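PDB 2F7L: Phosphoglucosamine/phosphogalactosamine mutase from Sulfolobus tokodaii, which interconverts the 6-phosphates and 1-phosphates of glucosamine and galactosamine with the help of magnesium, on the route to UDP-GlcNAc and UDP-GalNAc. Local coordinates for residues Ile30-Gly35 with Leu62-Glu67; Ile40-Asp45 with Ile56-Leu61. All blocks are in the same frame, centred on the assembly; numbering follows the deposited sequence.

Interaction 1 of 2, residues Ile30-Gly35 with Leu62-Glu67; sequences IGTFFG and LSVGVE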
ATOM      1  N   ILE A  30     -10.151 -20.923   1.392  1.00 21.57           N
ATOM      2  CA  ILE A  30      -8.788 -20.580   1.008  1.00 19.66           C
ATOM      3  C   ILE A  30      -7.953 -21.843   0.950  1.00 19.65           C
ATOM      4  O   ILE A  30      -7.171 -22.037   0.021  1.00 19.68           O
ATOM      5  CB  ILE A  30      -8.143 -19.587   2.003  1.00 18.58           C
ATOM      6  CG1 ILE A  30      -8.838 -18.222   1.897  1.00 19.28           C
ATOM      7  CG2 ILE A  30      -6.653 -19.422   1.694  1.00 17.19           C
ATOM      8  CD1 ILE A  30      -8.549 -17.270   3.068  1.00 18.78           C
ATOM      9  N   GLY A  31      -8.140 -22.711   1.935  1.00 19.13           N
ATOM     10  CA  GLY A  31      -7.391 -23.942   1.970  1.00 20.13           C
ATOM     11  C   GLY A  31      -7.768 -24.862   0.825  1.00 21.66           C
ATOM     12  O   GLY A  31      -6.900 -25.503   0.205  1.00 22.77           O
ATOM     13  N   THR A  32      -9.060 -24.945   0.539  1.00 20.63           N
ATOM     14  CA  THR A  32      -9.489 -25.796  -0.537  1.00 20.82           C
ATOM     15  C   THR A  32      -8.913 -25.244  -1.840  1.00 22.29           C
ATOM     16  O   THR A  32      -8.523 -26.000  -2.728  1.00 22.94           O
ATOM     17  CB  THR A  32     -11.011 -25.849  -0.616  1.00 20.44           C
ATOM     18  OG1 THR A  32     -11.525 -26.510   0.548  1.00 19.27           O
ATOM     19  CG2 THR A  32     -11.436 -26.585  -1.852  1.00 18.62           C
ATOM     20  N   PHE A  33      -8.849 -23.923  -1.940  1.00 22.56           N
ATOM     21  CA  PHE A  33      -8.321 -23.243  -3.114  1.00 23.09           C
ATOM     22  C   PHE A  33      -6.842 -23.549  -3.398  1.00 24.04           C
ATOM     23  O   PHE A  33      -6.431 -23.701  -4.546  1.00 23.39           O
ATOM     24  CB  PHE A  33      -8.494 -21.748  -2.923  1.00 23.43           C
ATOM     25  CG  PHE A  33      -7.715 -20.924  -3.891  1.00 24.40           C
ATOM     26  CD1 PHE A  33      -8.158 -20.763  -5.198  1.00 23.73           C
ATOM     27  CD2 PHE A  33      -6.542 -20.277  -3.485  1.00 25.42           C
ATOM     28  CE1 PHE A  33      -7.454 -19.968  -6.094  1.00 24.45           C
ATOM     29  CE2 PHE A  33      -5.823 -19.472  -4.383  1.00 25.76           C
ATOM     30  CZ  PHE A  33      -6.282 -19.320  -5.687  1.00 24.93           C
ATOM     31  N   PHE A  34      -6.039 -23.609  -2.341  1.00 25.21           N
ATOM     32  CA  PHE A  34      -4.614 -23.896  -2.482  1.00 25.50           C
ATOM     33  C   PHE A  34      -4.375 -25.397  -2.669  1.00 25.68           C
ATOM     34  O   PHE A  34      -3.361 -25.796  -3.223  1.00 26.59           O
ATOM     35  CB  PHE A  34      -3.835 -23.413  -1.249  1.00 24.14           C
ATOM     36  CG  PHE A  34      -3.546 -21.941  -1.231  1.00 22.70           C
ATOM     37  CD1 PHE A  34      -2.723 -21.367  -2.186  1.00 21.18           C
ATOM     38  CD2 PHE A  34      -4.047 -21.131  -0.200  1.00 23.67           C
ATOM     39  CE1 PHE A  34      -2.383 -20.005  -2.128  1.00 21.85           C
ATOM     40  CE2 PHE A  34      -3.721 -19.760  -0.123  1.00 23.20           C
ATOM     41  CZ  PHE A  34      -2.879 -19.197  -1.096  1.00 22.49           C
ATOM     42  N   GLY A  35      -5.291 -26.227  -2.195  1.00 25.49           N
ATOM     43  CA  GLY A  35      -5.115 -27.655  -2.357  1.00 26.73           C
ATOM     44  C   GLY A  35      -4.519 -28.378  -1.167  1.00 28.33           C
ATOM     45  O   GLY A  35      -3.920 -27.762  -0.276  1.00 29.21           O
ATOM     46  N   LEU A  62      -6.195 -26.671   8.539  1.00 24.04           N
ATOM     47  CA  LEU A  62      -5.909 -28.073   8.825  1.00 24.20           C
ATOM     48  C   LEU A  62      -7.112 -28.915   8.357  1.00 25.34           C
ATOM     49  O   LEU A  62      -6.947 -29.917   7.660  1.00 26.27           O
ATOM     50  CB  LEU A  62      -5.621 -28.278  10.326  1.00 21.64           C
ATOM     51  CG  LEU A  62      -4.350 -27.590  10.868  1.00 20.46           C
ATOM     52  CD1 LEU A  62      -4.283 -27.714  12.367  1.00 17.68           C
ATOM     53  CD2 LEU A  62      -3.095 -28.184  10.240  1.00 18.99           C
ATOM     54  N   SER A  63      -8.324 -28.487   8.692  1.00 26.23           N
ATOM     55  CA  SER A  63      -9.518 -29.234   8.284  1.00 26.97           C
ATOM     56  C   SER A  63      -9.525 -29.553   6.789  1.00 27.14           C
ATOM     57  O   SER A  63     -10.180 -30.500   6.346  1.00 28.06           O
ATOM     58  CB  SER A  63     -10.802 -28.471   8.659  1.00 26.90           C
ATOM     59  OG  SER A  63     -10.954 -27.276   7.899  1.00 28.36           O
ATOM     60  N   VAL A  64      -8.805 -28.776   6.000  1.00 26.84           N
ATOM     61  CA  VAL A  64      -8.794 -29.066   4.586  1.00 27.54           C
ATOM     62  C   VAL A  64      -7.438 -29.557   4.067  1.00 28.94           C
ATOM     63  O   VAL A  64      -7.112 -29.418   2.868  1.00 29.73           O
ATOM     64  CB  VAL A  64      -9.302 -27.865   3.789  1.00 27.53           C
ATOM     65  CG1 VAL A  64     -10.773 -27.673   4.091  1.00 27.03           C
ATOM     66  CG2 VAL A  64      -8.522 -26.606   4.151  1.00 26.70           C
ATOM     67  N   GLY A  65      -6.654 -30.139   4.985  1.00 29.01           N
ATOM     68  CA  GLY A  65      -5.364 -30.715   4.639  1.00 28.49           C
ATOM     69  C   GLY A  65      -4.207 -29.820   4.246  1.00 29.18           C
ATOM     70  O   GLY A  65      -3.305 -30.253   3.544  1.00 29.26           O
ATOM     71  N   VAL A  66      -4.203 -28.576   4.693  1.00 29.48           N
ATOM     72  CA  VAL A  66      -3.102 -27.693   4.346  1.00 30.03           C
ATOM     73  C   VAL A  66      -2.002 -27.897   5.370  1.00 30.84           C
ATOM     74  O   VAL A  66      -2.286 -28.162   6.531  1.00 31.16           O
ATOM     75  CB  VAL A  66      -3.561 -26.218   4.357  1.00 30.15           C
ATOM     76  CG1 VAL A  66      -2.366 -25.305   4.313  1.00 29.59           C
ATOM     77  CG2 VAL A  66      -4.515 -25.949   3.177  1.00 29.10           C
ATOM     78  N   GLU A  67      -0.747 -27.811   4.937  1.00 32.24           N
ATOM     79  CA  GLU A  67       0.377 -27.962   5.863  1.00 32.90           C
ATOM     80  C   GLU A  67       0.615 -26.531   6.336  1.00 31.83           C
ATOM     81  O   GLU A  67       1.189 -25.730   5.604  1.00 33.13           O
ATOM     82  CB  GLU A  67       1.627 -28.501   5.142  1.00 34.91           C
ATOM     83  CG  GLU A  67       2.634 -29.179   6.103  1.00 38.87           C
ATOM     84  CD  GLU A  67       4.102 -29.108   5.647  1.00 40.53           C
ATOM     85  OE1 GLU A  67       4.994 -29.366   6.486  1.00 40.36           O
ATOM     86  OE2 GLU A  67       4.374 -28.803   4.462  1.00 42.43           O
TER
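G31, on the last turn of helix 20-34, meets two valines that lie just past the end of helix 50-63. Having no side chain, it lets both valines reach its CA: V64 CG2 lies 3.6 Å from G31 CA, and V66 CG2 lies 3.7 Å from the same G31 CA. The backbones run close, with G31 CA and V64 CA 5.9 Å apart.

T32 meets V64 at about a right angle, its OG1 3.8 Å from V64 CG1. This is plain van der Waals contact with a methyl; the hydroxyl itself is hydrogen-bonded to the K28 carbonyl and to the N134 backbone N.

G35 leaves the helix with positive phi (97°), and its carbonyl O passes 3.9 Å from V66 CG2 while accepting a bond from S38 OG. The facing segment turns through a Schellman motif with G65 as C-prime residue, in which G65 N bonds L62 O at 2.7 Å. V66 carries CG1 anti to its backbone N (chi1 167°), which leaves CG2 to face the glycine.

Just beyond, backbone bonds of G65 with N37 and E67 with S38 tie the two chain stretches. No hydrogen bond links the two segments themselves: the end of helix 20-34 and the turn after helix 50-63 meet through valine methyls against a glycine, while the T32 hydroxyl and the G35 carbonyl have their hydrogen-bond partners outside this pair.

Interaction 2 of 2, residues Ile40-Asp45 with Ile56-Leu61; sequences ILVGRD and IVEGGL
V42, in the middle of strand 39-44, points its side chain at helix 50-63, and its CG2 does most of the touching. L61 reaches toward it tip to tip, bringing its CD1 to 3.8 Å from V42 CG2. One turn earlier on the helix, V57 slides past V42 in the opposite direction, with its CG1 4.1 Å from V42 CG2, so a single methyl serves two helix residues. V42 can do this because its CG1 stands anti to the backbone N (chi1 180°), which puts CG2 anti to the carbonyl carbon, on the helix side. The strand and helix segments run nearly antiparallel, at 166°, with their axes 10.0 Å apart, and all the residues that touch are buried.

Away from this centre the fit slackens. I40 makes a looser approach, its CG2 4.5 Å from L61 CD1. On the other flank E58 starts off to one side but stretches out (chi2 175°) until its OE1 is 4.4 Å from V42 CB, a distant approach without a bond. That carboxylate also lies close to D70, a crowding of like charge that would probably raise the affinity of one of the two for a proton. Beyond V42 the strand draws away from these helix residues, and G59, on the far side of the helix, faces solvent.

The helix is thus seated on its sheet by branched aliphatic side chains, with no hydrogen bond or salt bridge between the two segments, as expected of the interior of a beta-alpha-beta unit.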
ATOM      1  N   ILE A  40       1.393 -23.392   3.463  1.00 22.00           N
ATOM      2  CA  ILE A  40       0.887 -22.027   3.629  1.00 21.85           C
ATOM      3  C   ILE A  40       1.379 -21.300   4.849  1.00 21.72           C
ATOM      4  O   ILE A  40       1.232 -21.774   5.966  1.00 22.71           O
ATOM      5  CB  ILE A  40      -0.675 -21.988   3.665  1.00 21.56           C
ATOM      6  CG1 ILE A  40      -1.266 -22.584   2.383  1.00 20.47           C
ATOM      7  CG2 ILE A  40      -1.145 -20.558   3.827  1.00 21.32           C
ATOM      8  CD1 ILE A  40      -0.854 -21.877   1.128  1.00 20.11           C
ATOM      9  N   LEU A  41       1.931 -20.117   4.635  1.00 21.91           N
ATOM     10  CA  LEU A  41       2.458 -19.317   5.733  1.00 22.42           C
ATOM     11  C   LEU A  41       1.379 -18.369   6.287  1.00 22.82           C
ATOM     12  O   LEU A  41       0.764 -17.615   5.535  1.00 23.46           O
ATOM     13  CB  LEU A  41       3.651 -18.514   5.220  1.00 21.73           C
ATOM     14  CG  LEU A  41       4.734 -17.993   6.165  1.00 23.07           C
ATOM     15  CD1 LEU A  41       5.019 -16.550   5.816  1.00 21.66           C
ATOM     16  CD2 LEU A  41       4.315 -18.101   7.615  1.00 23.47           C
ATOM     17  N   VAL A  42       1.158 -18.402   7.595  1.00 22.79           N
ATOM     18  CA  VAL A  42       0.161 -17.537   8.229  1.00 23.07           C
ATOM     19  C   VAL A  42       0.832 -16.511   9.134  1.00 24.11           C
ATOM     20  O   VAL A  42       1.608 -16.877  10.001  1.00 25.23           O
ATOM     21  CB  VAL A  42      -0.833 -18.353   9.089  1.00 22.65           C
ATOM     22  CG1 VAL A  42      -1.841 -17.428   9.728  1.00 21.47           C
ATOM     23  CG2 VAL A  42      -1.529 -19.408   8.234  1.00 22.05           C
ATOM     24  N   GLY A  43       0.533 -15.230   8.937  1.00 25.16           N
ATOM     25  CA  GLY A  43       1.141 -14.186   9.761  1.00 25.85           C
ATOM     26  C   GLY A  43       0.120 -13.127  10.128  1.00 26.33           C
ATOM     27  O   GLY A  43      -1.017 -13.216   9.672  1.00 27.00           O
ATOM     28  N   ARG A  44       0.495 -12.126  10.928  1.00 26.50           N
ATOM     29  CA  ARG A  44      -0.474 -11.087  11.338  1.00 26.52           C
ATOM     30  C   ARG A  44       0.115  -9.739  11.723  1.00 26.03           C
ATOM     31  O   ARG A  44       1.287  -9.630  12.071  1.00 25.81           O
ATOM     32  CB  ARG A  44      -1.307 -11.572  12.526  1.00 26.26           C
ATOM     33  CG  ARG A  44      -0.591 -11.483  13.862  1.00 26.96           C
ATOM     34  CD  ARG A  44      -1.421 -12.160  14.926  1.00 29.98           C
ATOM     35  NE  ARG A  44      -1.463 -11.383  16.157  1.00 34.60           N
ATOM     36  CZ  ARG A  44      -0.624 -11.548  17.177  1.00 38.06           C
ATOM     37  NH1 ARG A  44       0.333 -12.481  17.114  1.00 38.59           N
ATOM     38  NH2 ARG A  44      -0.739 -10.774  18.260  1.00 38.75           N
ATOM     39  N   ASP A  45      -0.705  -8.701  11.651  1.00 25.61           N
ATOM     40  CA  ASP A  45      -0.223  -7.409  12.054  1.00 26.73           C
ATOM     41  C   ASP A  45      -0.586  -7.267  13.539  1.00 27.44           C
ATOM     42  O   ASP A  45      -0.838  -8.257  14.225  1.00 28.46           O
ATOM     43  CB  ASP A  45      -0.830  -6.301  11.196  1.00 28.00           C
ATOM     44  CG  ASP A  45      -2.290  -6.049  11.501  1.00 28.95           C
ATOM     45  OD1 ASP A  45      -2.833  -6.666  12.449  1.00 29.82           O
ATOM     46  OD2 ASP A  45      -2.889  -5.218  10.786  1.00 28.80           O
ATOM     47  N   ILE A  56      -8.155 -19.462  14.442  1.00 22.48           N
ATOM     48  CA  ILE A  56      -9.281 -19.887  13.626  1.00 21.57           C
ATOM     49  C   ILE A  56      -8.810 -20.282  12.224  1.00 21.13           C
ATOM     50  O   ILE A  56      -9.208 -21.327  11.705  1.00 20.22           O
ATOM     51  CB  ILE A  56     -10.377 -18.766  13.515  1.00 21.35           C
ATOM     52  CG1 ILE A  56     -10.906 -18.374  14.910  1.00 21.49           C
ATOM     53  CG2 ILE A  56     -11.529 -19.258  12.639  1.00 20.81           C
ATOM     54  CD1 ILE A  56     -11.674 -19.477  15.649  1.00 19.21           C
ATOM     55  N   VAL A  57      -7.959 -19.450  11.628  1.00 19.94           N
ATOM     56  CA  VAL A  57      -7.431 -19.707  10.301  1.00 19.96           C
ATOM     57  C   VAL A  57      -6.671 -21.036  10.265  1.00 20.66           C
ATOM     58  O   VAL A  57      -6.917 -21.876   9.387  1.00 20.43           O
ATOM     59  CB  VAL A  57      -6.492 -18.521   9.821  1.00 20.43           C
ATOM     60  CG1 VAL A  57      -5.630 -18.960   8.614  1.00 19.69           C
ATOM     61  CG2 VAL A  57      -7.340 -17.284   9.439  1.00 17.84           C
ATOM     62  N   GLU A  58      -5.753 -21.221  11.215  1.00 21.55           N
ATOM     63  CA  GLU A  58      -4.955 -22.444  11.308  1.00 22.36           C
ATOM     64  C   GLU A  58      -5.845 -23.668  11.473  1.00 22.51           C
ATOM     65  O   GLU A  58      -5.632 -24.713  10.818  1.00 22.09           O
ATOM     66  CB  GLU A  58      -3.970 -22.334  12.466  1.00 23.53           C
ATOM     67  CG  GLU A  58      -2.909 -21.306  12.166  1.00 25.80           C
ATOM     68  CD  GLU A  58      -1.949 -21.023  13.310  1.00 27.15           C
ATOM     69  OE1 GLU A  58      -1.019 -20.237  13.041  1.00 27.75           O
ATOM     70  OE2 GLU A  58      -2.114 -21.555  14.441  1.00 27.11           O
ATOM     71  N   GLY A  59      -6.840 -23.538  12.345  1.00 21.78           N
ATOM     72  CA  GLY A  59      -7.776 -24.626  12.537  1.00 21.88           C
ATOM     73  C   GLY A  59      -8.491 -24.875  11.215  1.00 21.71           C
ATOM     74  O   GLY A  59      -8.654 -26.016  10.801  1.00 22.04           O
ATOM     75  N   GLY A  60      -8.893 -23.804  10.538  1.00 21.09           N
ATOM     76  CA  GLY A  60      -9.576 -23.943   9.262  1.00 21.18           C
ATOM     77  C   GLY A  60      -8.753 -24.595   8.162  1.00 21.18           C
ATOM     78  O   GLY A  60      -9.252 -25.455   7.418  1.00 20.93           O
ATOM     79  N   LEU A  61      -7.488 -24.203   8.048  1.00 21.08           N
ATOM     80  CA  LEU A  61      -6.623 -24.769   7.021  1.00 21.78           C
ATOM     81  C   LEU A  61      -6.288 -26.264   7.274  1.00 23.27           C
ATOM     82  O   LEU A  61      -6.113 -27.051   6.332  1.00 23.11           O
ATOM     83  CB  LEU A  61      -5.355 -23.922   6.923  1.00 21.53           C
ATOM     84  CG  LEU A  61      -5.563 -22.460   6.484  1.00 22.27           C
ATOM     85  CD1 LEU A  61      -4.323 -21.597   6.800  1.00 20.24           C
ATOM     86  CD2 LEU A  61      -5.907 -22.433   4.983  1.00 20.25           C
TER

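Overall arrangement
Both interactions belong to the first alpha/beta/alpha domain of this phosphohexose mutase, with centres 11 Å apart, and both use helix 50-63. Along the chain the order is 30-35, 40-45, 56-61, 62-67, so interaction 2 falls wholly between the two halves of interaction 1. They meet directly: V66 N probably bonds L61 O, E67 O probably bonds I40 N, and I40 packs on F34 and V66. Together they pack helix 50-63, the crossover of the unit strand 39-44, helix 50-63, strand 67-73, against the mixed sheet and against the end of helix 20-34, away from the serine and the aspartates that, as in related mutases, probably carry the phosphate and bind magnesium.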